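Local coordinates for HTH-type transcriptional regulator mcbR (Escherichia coli UMEA 3718-1, PDB 4P9F), which represses expression of McbA by binding its promoter region, which prevents colanic acid overproduction and mucoidy, and is important for biofilm formation, at residues 172-182 / 197-208. Sequence-based numbering, arbitrary orientation.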
ATOM      1  N   LEU A 172      -3.818  -0.431  30.357  1.00 58.57           N
ATOM      2  CA  LEU A 172      -3.799  -1.298  29.184  1.00 49.51           C
ATOM      3  C   LEU A 172      -3.651  -2.771  29.560  1.00 46.89           C
ATOM      4  O   LEU A 172      -3.559  -3.631  28.686  1.00 44.76           O
ATOM      5  CB  LEU A 172      -2.656  -0.892  28.259  1.00 47.50           C
ATOM      6  CG  LEU A 172      -2.610   0.554  27.750  1.00 48.52           C
ATOM      7  CD1 LEU A 172      -1.397   0.757  26.851  1.00 41.82           C
ATOM      8  CD2 LEU A 172      -3.888   0.899  27.000  1.00 45.37           C
ATOM      9  N   ARG A 173      -3.728  -3.056  30.857  1.00 49.27           N
ATOM     10  CA  ARG A 173      -3.453  -4.391  31.376  1.00 57.25           C
ATOM     11  C   ARG A 173      -4.323  -5.453  30.715  1.00 61.08           C
ATOM     12  O   ARG A 173      -3.818  -6.465  30.228  1.00 59.36           O
ATOM     13  CB  ARG A 173      -3.645  -4.414  32.894  1.00 60.81           C
ATOM     14  CG  ARG A 173      -3.421  -5.771  33.541  1.00 64.34           C
ATOM     15  CD  ARG A 173      -2.036  -6.316  33.254  1.00 67.13           C
ATOM     16  NE  ARG A 173      -1.788  -7.562  33.973  1.00 74.09           N
ATOM     17  CZ  ARG A 173      -2.096  -8.766  33.504  1.00 75.61           C
ATOM     18  NH1 ARG A 173      -2.665  -8.890  32.311  1.00 71.19           N
ATOM     19  NH2 ARG A 173      -1.834  -9.848  34.229  1.00 78.74           N
ATOM     20  N   GLU A 174      -5.623  -5.194  30.664  1.00 59.36           N
ATOM     21  CA  GLU A 174      -6.582  -6.173  30.175  1.00 61.63           C
ATOM     22  C   GLU A 174      -6.518  -6.359  28.656  1.00 56.31           C
ATOM     23  O   GLU A 174      -7.010  -7.351  28.117  1.00 57.39           O
ATOM     24  CB  GLU A 174      -7.982  -5.738  30.596  1.00 67.05           C
ATOM     25  CG  GLU A 174      -9.034  -6.813  30.511  1.00 82.17           C
ATOM     26  CD  GLU A 174     -10.324  -6.402  31.195  1.00 92.62           C
ATOM     27  OE1 GLU A 174     -11.361  -7.017  30.898  1.00 90.70           O
ATOM     28  OE2 GLU A 174     -10.299  -5.470  32.028  1.00 98.92           O
ATOM     29  N   HIS A 175      -5.858  -5.425  27.983  1.00 52.44           N
ATOM     30  CA  HIS A 175      -5.738  -5.426  26.525  1.00 43.72           C
ATOM     31  C   HIS A 175      -4.838  -6.560  26.006  1.00 44.98           C
ATOM     32  O   HIS A 175      -4.837  -6.868  24.814  1.00 41.59           O
ATOM     33  CB  HIS A 175      -5.203  -4.066  26.058  1.00 54.43           C
ATOM     34  CG  HIS A 175      -6.196  -2.950  26.192  1.00 59.77           C
ATOM     35  ND1 HIS A 175      -6.657  -2.513  27.421  1.00 62.77           N
ATOM     36  CD2 HIS A 175      -6.792  -2.170  25.268  1.00 60.19           C
ATOM     37  CE1 HIS A 175      -7.512  -1.528  27.238  1.00 60.73           C
ATOM     38  NE2 HIS A 175      -7.616  -1.292  25.944  1.00 65.91           N
ATOM     39  N   ILE A 176      -4.045  -7.158  26.891  1.00 45.73           N
ATOM     40  CA  ILE A 176      -3.142  -8.224  26.466  1.00 46.27           C
ATOM     41  C   ILE A 176      -3.865  -9.571  26.334  1.00 44.56           C
ATOM     42  O   ILE A 176      -3.358 -10.487  25.693  1.00 50.25           O
ATOM     43  CB  ILE A 176      -1.943  -8.372  27.424  1.00 51.02           C
ATOM     44  CG1 ILE A 176      -0.845  -9.186  26.739  1.00 53.77           C
ATOM     45  CG2 ILE A 176      -2.377  -8.954  28.771  1.00 46.63           C
ATOM     46  CD1 ILE A 176       0.401  -9.296  27.535  1.00 63.32           C
ATOM     47  N   GLU A 177      -5.067  -9.675  26.890  1.00 42.27           N
ATOM     48  CA  GLU A 177      -5.790 -10.936  26.844  1.00 44.30           C
ATOM     49  C   GLU A 177      -6.183 -11.277  25.402  1.00 41.99           C
ATOM     50  O   GLU A 177      -6.140 -12.443  25.004  1.00 38.07           O
ATOM     51  CB  GLU A 177      -7.021 -10.898  27.741  1.00 44.14           C
ATOM     52  CG  GLU A 177      -6.719 -11.259  29.179  1.00 47.83           C
ATOM     53  CD  GLU A 177      -5.959 -12.573  29.306  1.00 53.20           C
ATOM     54  OE1 GLU A 177      -6.523 -13.636  28.971  1.00 54.09           O
ATOM     55  OE2 GLU A 177      -4.792 -12.540  29.737  1.00 49.59           O
ATOM     56  N   ASN A 178      -6.564 -10.269  24.622  1.00 37.83           N
ATOM     57  CA  ASN A 178      -6.876 -10.513  23.220  1.00 34.30           C
ATOM     58  C   ASN A 178      -5.688 -11.063  22.435  1.00 31.66           C
ATOM     59  O   ASN A 178      -5.883 -11.817  21.481  1.00 34.73           O
ATOM     60  CB  ASN A 178      -7.401  -9.236  22.547  1.00 41.79           C
ATOM     61  CG  ASN A 178      -8.881  -8.982  22.840  1.00 51.89           C
ATOM     62  OD1 ASN A 178      -9.668  -9.919  22.996  1.00 45.45           O
ATOM     63  ND2 ASN A 178      -9.263  -7.714  22.908  1.00 55.24           N
ATOM     64  N   TYR A 179      -4.471 -10.720  22.853  1.00 31.45           N
ATOM     65  CA  TYR A 179      -3.259 -11.221  22.203  1.00 33.22           C
ATOM     66  C   TYR A 179      -3.057 -12.704  22.539  1.00 33.14           C
ATOM     67  O   TYR A 179      -2.716 -13.502  21.663  1.00 32.90           O
ATOM     68  CB  TYR A 179      -2.036 -10.399  22.623  1.00 35.10           C
ATOM     69  CG  TYR A 179      -1.991  -9.009  22.023  1.00 41.32           C
ATOM     70  CD1 TYR A 179      -2.732  -7.975  22.583  1.00 42.23           C
ATOM     71  CD2 TYR A 179      -1.213  -8.724  20.908  1.00 36.64           C
ATOM     72  CE1 TYR A 179      -2.710  -6.703  22.049  1.00 36.28           C
ATOM     73  CE2 TYR A 179      -1.181  -7.439  20.363  1.00 37.55           C
ATOM     74  CZ  TYR A 179      -1.937  -6.439  20.946  1.00 35.77           C
ATOM     75  OH  TYR A 179      -1.930  -5.156  20.434  1.00 41.39           O
ATOM     76  N   HIS A 180      -3.282 -13.066  23.801  1.00 32.55           N
ATOM     77  CA  HIS A 180      -3.272 -14.465  24.217  1.00 38.83           C
ATOM     78  C   HIS A 180      -4.282 -15.282  23.419  1.00 36.19           C
ATOM     79  O   HIS A 180      -3.973 -16.367  22.931  1.00 34.34           O
ATOM     80  CB  HIS A 180      -3.604 -14.598  25.714  1.00 45.55           C
ATOM     81  CG  HIS A 180      -2.516 -14.121  26.623  1.00 53.57           C
ATOM     82  ND1 HIS A 180      -1.312 -14.779  26.746  1.00 57.82           N
ATOM     83  CD2 HIS A 180      -2.455 -13.062  27.464  1.00 58.68           C
ATOM     84  CE1 HIS A 180      -0.552 -14.142  27.618  1.00 58.89           C
ATOM     85  NE2 HIS A 180      -1.221 -13.098  28.070  1.00 57.15           N
ATOM     86  N   LEU A 181      -5.481 -14.726  23.257  1.00 34.65           N
ATOM     87  CA  LEU A 181      -6.548 -15.401  22.540  1.00 35.19           C
ATOM     88  C   LEU A 181      -6.191 -15.563  21.056  1.00 32.45           C
ATOM     89  O   LEU A 181      -6.465 -16.595  20.457  1.00 32.15           O
ATOM     90  CB  LEU A 181      -7.863 -14.633  22.717  1.00 32.24           C
ATOM     91  CG  LEU A 181      -8.459 -14.686  24.130  1.00 39.63           C
ATOM     92  CD1 LEU A 181      -9.727 -13.847  24.229  1.00 36.16           C
ATOM     93  CD2 LEU A 181      -8.765 -16.142  24.504  1.00 39.03           C
ATOM     94  N   LEU A 182      -5.565 -14.545  20.474  1.00 31.51           N
ATOM     95  CA  LEU A 182      -5.127 -14.634  19.087  1.00 29.75           C
ATOM     96  C   LEU A 182      -4.076 -15.737  18.913  1.00 30.74           C
ATOM     97  O   LEU A 182      -4.123 -16.517  17.961  1.00 30.83           O
ATOM     98  CB  LEU A 182      -4.559 -13.296  18.614  1.00 28.52           C
ATOM     99  CG  LEU A 182      -3.972 -13.311  17.217  1.00 32.78           C
ATOM    100  CD1 LEU A 182      -5.055 -13.714  16.219  1.00 30.09           C
ATOM    101  CD2 LEU A 182      -3.383 -11.943  16.856  1.00 28.19           C
ATOM    102  N   CYS A 197     -10.209 -12.375  16.765  1.00 29.74           N
ATOM    103  CA  CYS A 197      -9.315 -11.855  17.802  1.00 27.05           C
ATOM    104  C   CYS A 197      -8.537 -10.631  17.303  1.00 30.98           C
ATOM    105  O   CYS A 197      -8.402  -9.635  18.011  1.00 30.11           O
ATOM    106  CB  CYS A 197      -8.341 -12.948  18.287  1.00 27.90           C
ATOM    107  SG  CYS A 197      -9.195 -14.257  19.254  1.00 35.43           S
ATOM    108  N   LEU A 198      -8.040 -10.711  16.075  1.00 27.92           N
ATOM    109  CA  LEU A 198      -7.286  -9.606  15.517  1.00 27.37           C
ATOM    110  C   LEU A 198      -8.197  -8.388  15.320  1.00 29.18           C
ATOM    111  O   LEU A 198      -7.786  -7.263  15.583  1.00 28.04           O
ATOM    112  CB  LEU A 198      -6.637 -10.000  14.194  1.00 31.12           C
ATOM    113  CG  LEU A 198      -5.743  -8.924  13.568  1.00 32.74           C
ATOM    114  CD1 LEU A 198      -4.643  -8.479  14.556  1.00 27.82           C
ATOM    115  CD2 LEU A 198      -5.135  -9.432  12.241  1.00 32.13           C
ATOM    116  N   ALA A 199      -9.430  -8.608  14.873  1.00 26.79           N
ATOM    117  CA  ALA A 199     -10.383  -7.508  14.752  1.00 28.45           C
ATOM    118  C   ALA A 199     -10.647  -6.851  16.113  1.00 30.73           C
ATOM    119  O   ALA A 199     -10.694  -5.628  16.220  1.00 31.17           O
ATOM    120  CB  ALA A 199     -11.702  -7.993  14.138  1.00 27.16           C
ATOM    121  N   GLU A 200     -10.792  -7.675  17.150  1.00 29.19           N
ATOM    122  CA  GLU A 200     -11.006  -7.182  18.510  1.00 34.89           C
ATOM    123  C   GLU A 200      -9.805  -6.353  18.979  1.00 31.00           C
ATOM    124  O   GLU A 200      -9.964  -5.305  19.614  1.00 32.15           O
ATOM    125  CB  GLU A 200     -11.253  -8.359  19.475  1.00 40.13           C
ATOM    126  CG  GLU A 200     -12.635  -9.044  19.372  1.00 55.24           C
ATOM    127  CD  GLU A 200     -13.730  -8.364  20.195  1.00 63.32           C
ATOM    128  OE1 GLU A 200     -13.565  -8.261  21.428  1.00 69.54           O
ATOM    129  OE2 GLU A 200     -14.770  -7.971  19.626  1.00 66.01           O
ATOM    130  N   ILE A 201      -8.602  -6.832  18.671  1.00 25.12           N
ATOM    131  CA  ILE A 201      -7.369  -6.114  19.025  1.00 24.93           C
ATOM    132  C   ILE A 201      -7.359  -4.736  18.389  1.00 35.24           C
ATOM    133  O   ILE A 201      -7.078  -3.725  19.045  1.00 29.81           O
ATOM    134  CB  ILE A 201      -6.110  -6.909  18.592  1.00 27.74           C
ATOM    135  CG1 ILE A 201      -5.950  -8.152  19.487  1.00 30.63           C
ATOM    136  CG2 ILE A 201      -4.842  -6.037  18.672  1.00 24.61           C
ATOM    137  CD1 ILE A 201      -4.874  -9.094  19.038  1.00 29.51           C
HETATM  138  N   MSE A 202      -7.677  -4.697  17.106  1.00 31.51           N
HETATM  139  CA  MSE A 202      -7.669  -3.449  16.376  1.00 35.94           C
HETATM  140  C   MSE A 202      -8.742  -2.511  16.898  1.00 33.02           C
HETATM  141  O   MSE A 202      -8.474  -1.334  17.118  1.00 34.68           O
HETATM  142  CB  MSE A 202      -7.841  -3.703  14.875  1.00 34.42           C
HETATM  143  CG  MSE A 202      -6.614  -4.394  14.228  1.00 33.25           C
HETATM  144 SE   MSE A 202      -6.728  -4.496  12.253  0.75 42.15          SE
HETATM  145  CE  MSE A 202      -8.129  -5.823  12.048  1.00 40.57           C
ATOM    146  N   GLN A 203      -9.941  -3.035  17.141  1.00 27.96           N
ATOM    147  CA  GLN A 203     -11.038  -2.208  17.650  1.00 31.92           C
ATOM    148  C   GLN A 203     -10.687  -1.537  18.978  1.00 29.66           C
ATOM    149  O   GLN A 203     -10.885  -0.324  19.142  1.00 29.52           O
ATOM    150  CB  GLN A 203     -12.316  -3.035  17.824  1.00 38.03           C
ATOM    151  CG  GLN A 203     -13.080  -3.249  16.549  1.00 51.71           C
ATOM    152  CD  GLN A 203     -14.314  -4.100  16.749  1.00 59.43           C
ATOM    153  OE1 GLN A 203     -14.806  -4.253  17.872  1.00 63.66           O
ATOM    154  NE2 GLN A 203     -14.817  -4.667  15.661  1.00 58.40           N
ATOM    155  N   GLN A 204     -10.140  -2.309  19.912  1.00 31.72           N
ATOM    156  CA  GLN A 204      -9.810  -1.747  21.220  1.00 38.43           C
ATOM    157  C   GLN A 204      -8.639  -0.746  21.133  1.00 40.80           C
ATOM    158  O   GLN A 204      -8.637   0.262  21.843  1.00 42.98           O
ATOM    159  CB  GLN A 204      -9.498  -2.864  22.230  1.00 40.47           C
ATOM    160  CG  GLN A 204      -8.191  -3.626  21.983  1.00 53.37           C
ATOM    161  CD  GLN A 204      -7.931  -4.745  23.000  1.00 61.08           C
ATOM    162  OE1 GLN A 204      -8.829  -5.149  23.743  1.00 66.76           O
ATOM    163  NE2 GLN A 204      -6.694  -5.237  23.037  1.00 59.70           N
ATOM    164  N   ASN A 205      -7.671  -0.991  20.247  1.00 40.85           N
ATOM    165  CA  ASN A 205      -6.514  -0.095  20.142  1.00 37.64           C
ATOM    166  C   ASN A 205      -6.895   1.229  19.463  1.00 37.21           C
ATOM    167  O   ASN A 205      -6.457   2.313  19.869  1.00 40.49           O
ATOM    168  CB  ASN A 205      -5.343  -0.778  19.396  1.00 36.93           C
ATOM    169  CG  ASN A 205      -4.706  -1.911  20.213  1.00 47.96           C
ATOM    170  OD1 ASN A 205      -4.969  -2.051  21.404  1.00 58.68           O
ATOM    171  ND2 ASN A 205      -3.841  -2.695  19.581  1.00 46.28           N
ATOM    172  N   ILE A 206      -7.727   1.132  18.441  1.00 34.99           N
ATOM    173  CA  ILE A 206      -8.251   2.295  17.730  1.00 35.62           C
ATOM    174  C   ILE A 206      -9.095   3.179  18.651  1.00 36.40           C
ATOM    175  O   ILE A 206      -9.009   4.413  18.599  1.00 34.00           O
ATOM    176  CB  ILE A 206      -9.102   1.842  16.505  1.00 36.00           C
ATOM    177  CG1 ILE A 206      -8.199   1.298  15.387  1.00 39.83           C
ATOM    178  CG2 ILE A 206      -9.953   2.969  15.936  1.00 35.71           C
ATOM    179  CD1 ILE A 206      -8.980   0.547  14.304  1.00 31.83           C
ATOM    180  N   ALA A 207      -9.895   2.544  19.501  1.00 30.59           N
ATOM    181  CA  ALA A 207     -10.747   3.260  20.437  1.00 34.24           C
ATOM    182  C   ALA A 207      -9.914   4.185  21.325  1.00 36.27           C
ATOM    183  O   ALA A 207     -10.321   5.303  21.649  1.00 42.07           O
ATOM    184  CB  ALA A 207     -11.542   2.267  21.287  1.00 32.57           C
ATOM    185  N   ILE A 208      -8.736   3.711  21.707  1.00 30.50           N
ATOM    186  CA  ILE A 208      -7.802   4.514  22.477  1.00 36.17           C
ATOM    187  C   ILE A 208      -7.290   5.706  21.667  1.00 40.25           C
ATOM    188  O   ILE A 208      -7.195   6.822  22.185  1.00 35.83           O
ATOM    189  CB  ILE A 208      -6.611   3.664  22.947  1.00 39.85           C
ATOM    190  CG1 ILE A 208      -7.111   2.481  23.771  1.00 50.13           C
ATOM    191  CG2 ILE A 208      -5.630   4.505  23.770  1.00 38.37           C
ATOM    192  CD1 ILE A 208      -6.020   1.528  24.158  1.00 60.12           C
TER
HETATM  193  O   HOH W   1     -10.164   0.111  24.472  1.00 47.60           O
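Gln204 reaches His175 and Asn178 with CG set between its backbone N and carbonyl carbon (chi1 70°) and the chain extended beyond. This carries the amide across to segment 172-182. Gln204 NE2 donates to His175 O at 3.0 Å, in the carbonyl plane and on a lone pair. Gln204 OE1 takes a weak, bent bond from Asn178 ND2. The His175 ring lies alongside the Gln204 side chain, its CD2 3.6 Å from Gln204 CD. A water joins His175 NE2 to Gln204 O. With an alanine here, His175 O and Asn178 ND2 would probably lose these mates, and the His175 ring would be freer to turn.

Helices 177-187 and 191-210 form an antiparallel hairpin in the all-helical FCD domain. The axes of 177-182 and 197-208 cross at -162° and come within 9.0 Å. Ile201 fills the middle of the interface. Its CG1 lies anti to the carbonyl carbon (chi1 -71°) and the chain runs on extended, which puts Ile201 CD1 over the centre of the Tyr179 ring face in a CH-pi contact, 4.0 Å from the centroid. Ile201 CD1 also meets Leu182 CD2 at 3.9 Å. Tyr179 also packs on Leu110 of helix 100-119. Where the backbones come closest, Leu182 CB rests on Cys197 CB at 3.8 Å, and Cys197 SG touches Leu181 CB. At the other end, Leu172 CD2 meets Ile208 CD1 at 3.6 Å, and both side chains also touch Ile167.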